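Local coordinates for positive phenol-degradative gene regulator (Ralstonia sp. E2, PDB 5FRY), which senses phenolic compounds through this N-terminal domain and, as a transcription activator of the ATPase enhancer-binding family, probably switches on phenol-degradation genes in response, at residues Y172-L175 against E176-G179; L188-P191 against L192-E196. All blocks are in the same frame, centred on the assembly; numbering follows the deposited sequence.

Contact 1: Y172-L175 against E176-G179. With ZN (zinc ion), chain C.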
loop_
_atom_site.group_PDB
_atom_site.type_symbol
_atom_site.label_atom_id
_atom_site.label_comp_id
_atom_site.label_asym_id
_atom_site.label_seq_id
_atom_site.Cartn_x
_atom_site.Cartn_y
_atom_site.Cartn_z
ATOM N N TYR A 172 6.793 -14.043 -15.266
ATOM C CA TYR A 172 6.432 -15.099 -14.329
ATOM C C TYR A 172 4.975 -15.493 -14.463
ATOM O O TYR A 172 4.111 -14.677 -14.799
ATOM C CB TYR A 172 6.687 -14.670 -12.884
ATOM C CG TYR A 172 8.134 -14.610 -12.484
ATOM C CD1 TYR A 172 8.948 -13.565 -12.906
ATOM C CD2 TYR A 172 8.677 -15.564 -11.649
ATOM C CE1 TYR A 172 10.272 -13.496 -12.519
ATOM C CE2 TYR A 172 9.985 -15.499 -11.262
ATOM C CZ TYR A 172 10.781 -14.458 -11.693
ATOM O OH TYR A 172 12.100 -14.407 -11.295
ATOM N N ARG A 173 4.693 -16.750 -14.167
ATOM C CA ARG A 173 3.315 -17.174 -14.031
ATOM C C ARG A 173 3.154 -17.994 -12.764
ATOM O O ARG A 173 4.091 -18.664 -12.311
ATOM C CB ARG A 173 2.875 -17.965 -15.265
ATOM C CG ARG A 173 1.443 -17.674 -15.677
ATOM C CD ARG A 173 1.091 -18.354 -16.988
ATOM N NE ARG A 173 1.487 -17.548 -18.132
ATOM C CZ ARG A 173 1.608 -18.024 -19.365
ATOM N NH1 ARG A 173 1.374 -19.309 -19.610
ATOM N NH2 ARG A 173 1.979 -17.216 -20.351
ATOM N N GLU A 174 1.973 -17.918 -12.163
ATOM C CA GLU A 174 1.667 -18.736 -11.001
ATOM C C GLU A 174 1.228 -20.115 -11.435
ATOM O O GLU A 174 0.206 -20.240 -12.099
ATOM C CB GLU A 174 0.567 -18.090 -10.162
ATOM C CG GLU A 174 1.039 -16.993 -9.242
ATOM C CD GLU A 174 0.011 -16.686 -8.179
ATOM O OE1 GLU A 174 -0.927 -15.931 -8.473
ATOM O OE2 GLU A 174 0.117 -17.211 -7.055
ATOM N N LEU A 175 1.977 -21.144 -11.057
ATOM C CA LEU A 175 1.602 -22.519 -11.425
ATOM C C LEU A 175 0.539 -23.073 -10.466
ATOM O O LEU A 175 -0.304 -23.893 -10.848
ATOM C CB LEU A 175 2.827 -23.429 -11.433
ATOM C CG LEU A 175 3.955 -23.012 -12.394
ATOM C CD1 LEU A 175 4.938 -24.160 -12.606
ATOM C CD2 LEU A 175 3.423 -22.490 -13.711
ATOM N N GLU A 176 0.612 -22.630 -9.218
ATOM C CA GLU A 176 -0.355 -22.980 -8.181
ATOM C C GLU A 176 -0.548 -21.760 -7.286
ATOM O O GLU A 176 0.335 -20.894 -7.220
ATOM C CB GLU A 176 0.132 -24.184 -7.372
ATOM C CG GLU A 176 0.578 -25.356 -8.246
ATOM C CD GLU A 176 1.432 -26.375 -7.505
ATOM O OE1 GLU A 176 1.476 -26.335 -6.256
ATOM O OE2 GLU A 176 2.066 -27.216 -8.182
ATOM N N CYS A 177 -1.689 -21.677 -6.609
ATOM C CA CYS A 177 -1.999 -20.492 -5.818
ATOM C C CYS A 177 -3.050 -20.753 -4.750
ATOM O O CYS A 177 -4.024 -21.464 -4.993
ATOM C CB CYS A 177 -2.477 -19.369 -6.732
ATOM S SG CYS A 177 -3.010 -17.925 -5.822
ATOM N N VAL A 178 -2.857 -20.153 -3.577
ATOM C CA VAL A 178 -3.787 -20.304 -2.462
ATOM C C VAL A 178 -5.174 -19.786 -2.794
ATOM O O VAL A 178 -6.183 -20.373 -2.399
ATOM C CB VAL A 178 -3.290 -19.564 -1.221
ATOM C CG1 VAL A 178 -2.032 -20.236 -0.686
ATOM C CG2 VAL A 178 -3.030 -18.091 -1.556
ATOM N N GLY A 179 -5.218 -18.674 -3.506
ATOM C CA GLY A 179 -6.473 -18.059 -3.883
ATOM C C GLY A 179 -7.380 -19.015 -4.629
ATOM O O GLY A 179 -8.590 -18.817 -4.664
HETATM ZN ZN ZN C . -1.111 -16.913 -5.448
#
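Glu-174 and Cys-177 meet at a zinc ion, at the end of strand 170-176 in the V4R domain. The site has one carboxylate and three thiolates as ligands. Glu-174 OE2 lies 2.0 Å from the zinc ion and Cys-177 SG lies 2.2 Å from it. Cys-151 and Cys-185 supply the other two sulfurs. The carboxylate binds through one oxygen, OE2; Glu-174 OE1 stays 3.2 Å from the zinc ion. That second oxygen is hydrogen-bonded elsewhere in the protein. The two ligand side chains also touch each other: Glu-174 OE2 comes within 3.4 Å of Cys-177 CB. Both residues are buried.

Torsions and a bulge in the backbone together bring both groups to the zinc ion. In Cys-177, SG stands opposite the backbone N (chi1 175°), which directs the sulfur to the metal. Glu-174 is extended beyond CG (chi2 -163°), and its carboxylate spans the gap to the same ion.

The backbone between them is shaped by a classic beta bulge. Leu-175 and Glu-176 both face Arg-186 on the neighbouring strand 185-191, and both make backbone hydrogen bonds with it. The chain turns a corner at Leu-175. The CB atoms of Glu-174 and Cys-177 each point toward the other segment, while the CB of Glu-176 is directed away overall.

Farther back on the strand, Tyr-172 belongs to the dimethylphenol pocket and touches the ligand, and the same short strand thus serves the metal site and the sensory pocket. At the zinc ion itself, the two ligand atoms of this contact sit close together, with Cys-177 SG 3.4 Å from Glu-174 OE2.

Contact 2: L188-P191 against L192-E196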
loop_
_atom_site.group_PDB
_atom_site.type_symbol
_atom_site.label_atom_id
_atom_site.label_comp_id
_atom_site.label_asym_id
_atom_site.label_seq_id
_atom_site.Cartn_x
_atom_site.Cartn_y
_atom_site.Cartn_z
ATOM N N LEU A 188 6.673 -19.794 -11.842
ATOM C CA LEU A 188 7.746 -20.015 -12.810
ATOM C C LEU A 188 8.128 -18.744 -13.544
ATOM O O LEU A 188 7.262 -18.072 -14.122
ATOM C CB LEU A 188 7.337 -21.076 -13.837
ATOM C CG LEU A 188 8.314 -21.262 -14.994
ATOM C CD1 LEU A 188 9.654 -21.713 -14.436
ATOM C CD2 LEU A 188 7.763 -22.235 -16.041
ATOM N N GLY A 189 9.426 -18.438 -13.558
ATOM C CA GLY A 189 9.942 -17.303 -14.311
ATOM C C GLY A 189 11.002 -17.664 -15.333
ATOM O O GLY A 189 11.989 -18.343 -14.999
ATOM N N LYS A 190 10.811 -17.218 -16.571
ATOM C CA LYS A 190 11.760 -17.499 -17.642
ATOM C C LYS A 190 11.766 -16.381 -18.679
ATOM O O LYS A 190 11.031 -15.396 -18.540
ATOM C CB LYS A 190 11.435 -18.836 -18.310
ATOM C CG LYS A 190 9.963 -19.022 -18.641
ATOM C CD LYS A 190 9.756 -20.182 -19.602
ATOM C CE LYS A 190 8.427 -20.876 -19.351
ATOM N NZ LYS A 190 8.187 -21.983 -20.317
ATOM N N PRO A 191 12.570 -16.530 -19.727
ATOM C CA PRO A 191 12.606 -15.532 -20.803
ATOM C C PRO A 191 11.205 -15.247 -21.343
ATOM O O PRO A 191 10.332 -16.109 -21.247
ATOM C CB PRO A 191 13.456 -16.211 -21.876
ATOM C CG PRO A 191 14.348 -17.131 -21.115
ATOM C CD PRO A 191 13.535 -17.622 -19.950
ATOM N N LEU A 192 10.992 -14.057 -21.900
ATOM C CA LEU A 192 9.682 -13.694 -22.426
ATOM C C LEU A 192 9.236 -14.666 -23.514
ATOM O O LEU A 192 8.241 -15.373 -23.358
ATOM C CB LEU A 192 9.702 -12.265 -22.974
ATOM C CG LEU A 192 8.606 -11.910 -23.981
ATOM C CD1 LEU A 192 7.238 -11.929 -23.318
ATOM C CD2 LEU A 192 8.879 -10.555 -24.617
ATOM N N GLU A 193 9.937 -14.667 -24.652
ATOM C CA GLU A 193 9.578 -15.487 -25.823
ATOM C C GLU A 193 9.572 -16.990 -25.566
ATOM O O GLU A 193 8.972 -17.736 -26.307
ATOM C CB GLU A 193 10.408 -15.112 -27.062
ATOM C CG GLU A 193 10.785 -16.212 -28.038
ATOM C CD GLU A 193 11.662 -15.741 -29.220
ATOM O OE1 GLU A 193 11.935 -14.556 -29.338
ATOM O OE2 GLU A 193 12.070 -16.552 -30.073
ATOM N N GLN A 194 10.201 -17.421 -24.492
ATOM C CA GLN A 194 10.150 -18.815 -24.078
ATOM C C GLN A 194 8.812 -19.215 -23.488
ATOM O O GLN A 194 8.715 -20.239 -22.866
ATOM C CB GLN A 194 11.150 -19.052 -23.010
ATOM C CG GLN A 194 12.470 -19.607 -23.415
ATOM C CD GLN A 194 13.247 -19.992 -22.202
ATOM O OE1 GLN A 194 12.679 -20.401 -21.237
ATOM N NE2 GLN A 194 14.533 -19.851 -22.248
ATOM N N TRP A 195 7.813 -18.349 -23.630
ATOM C CA TRP A 195 6.428 -18.618 -23.267
ATOM C C TRP A 195 5.532 -18.657 -24.500
ATOM O O TRP A 195 5.663 -17.828 -25.401
ATOM C CB TRP A 195 5.918 -17.566 -22.279
ATOM C CG TRP A 195 6.610 -17.606 -20.951
ATOM C CD1 TRP A 195 7.770 -16.972 -20.612
ATOM C CD2 TRP A 195 6.185 -18.317 -19.781
ATOM N NE1 TRP A 195 8.094 -17.245 -19.305
ATOM C CE2 TRP A 195 7.137 -18.068 -18.773
ATOM C CE3 TRP A 195 5.092 -19.140 -19.491
ATOM C CZ2 TRP A 195 7.029 -18.611 -17.495
ATOM C CZ3 TRP A 195 4.988 -19.678 -18.221
ATOM C CH2 TRP A 195 5.950 -19.413 -17.239
ATOM N N GLU A 196 4.621 -19.624 -24.534
ATOM C CA GLU A 196 3.705 -19.772 -25.655
ATOM C C GLU A 196 2.911 -18.484 -25.870
ATOM O O GLU A 196 3.076 -17.815 -26.895
ATOM C CB GLU A 196 2.769 -20.958 -25.422
ATOM C CG GLU A 196 3.482 -22.297 -25.409
ATOM C CD GLU A 196 3.913 -22.735 -26.802
ATOM O OE1 GLU A 196 3.045 -22.776 -27.703
ATOM O OE2 GLU A 196 5.112 -23.032 -27.001
#
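A type I beta turn from Leu-192 to Trp-195 follows strand 185-191 and folds the Trp-195 indole back beside the strand end. The turn is closed by a backbone hydrogen bond from Trp-195 N to Leu-192 O, 3.0 Å long. Lys-190 lies across one face of the indole. Its NZ sits 4.2 Å from the centroid of the Trp-195 six-membered ring, 9° off the ring normal, which makes a cation-pi contact. The methylene CE lies over the same face, but its spacing is doubtful in the model. NZ also donates a hydrogen bond to Gln-194 O at 3.1 Å, with the donor tilted 22° from the carbonyl plane. The chain of Lys-190 bends at chi3 (148°) on its way to these two partners.

Leu-188 is two residues earlier on the strand. Its CD2 comes down over the CH2 corner of the ring, on the lysine side, 3.6 Å from Trp-195 CH2. Pro-191 packs against the amide of Gln-194: both CG and CD of the proline ring are 3.3 Å from Gln-194 CD. Beyond the two segments, Leu-192 packs on Leu-171 and Leu-202.

This is a surface contact, away from the zinc and phenol sites. The lysine charge is shared between a carbonyl oxygen and an aromatic face, which probably favours its protonated form and limits the freedom of the lysine and indole side chains.

Following the chain from the N terminus, contact 1 comes first, where strand 170-176 ends and the loop toward strand 185-191 begins. Contact 2 opens only after contact 1 has closed, at the far end of strand 185-191, and its turn leads toward helix 198-201. The two are in series and neither nest nor cross. Their centres are 15 Å apart, yet they touch because the two strands are antiparallel neighbours in the four-stranded sheet. Arg-173 O probably accepts a hydrogen bond from Leu-188 N at 2.9 Å. The ring of Tyr-172 packs on Gly-189, and the guanidinium of Arg-173 reaches Trp-195.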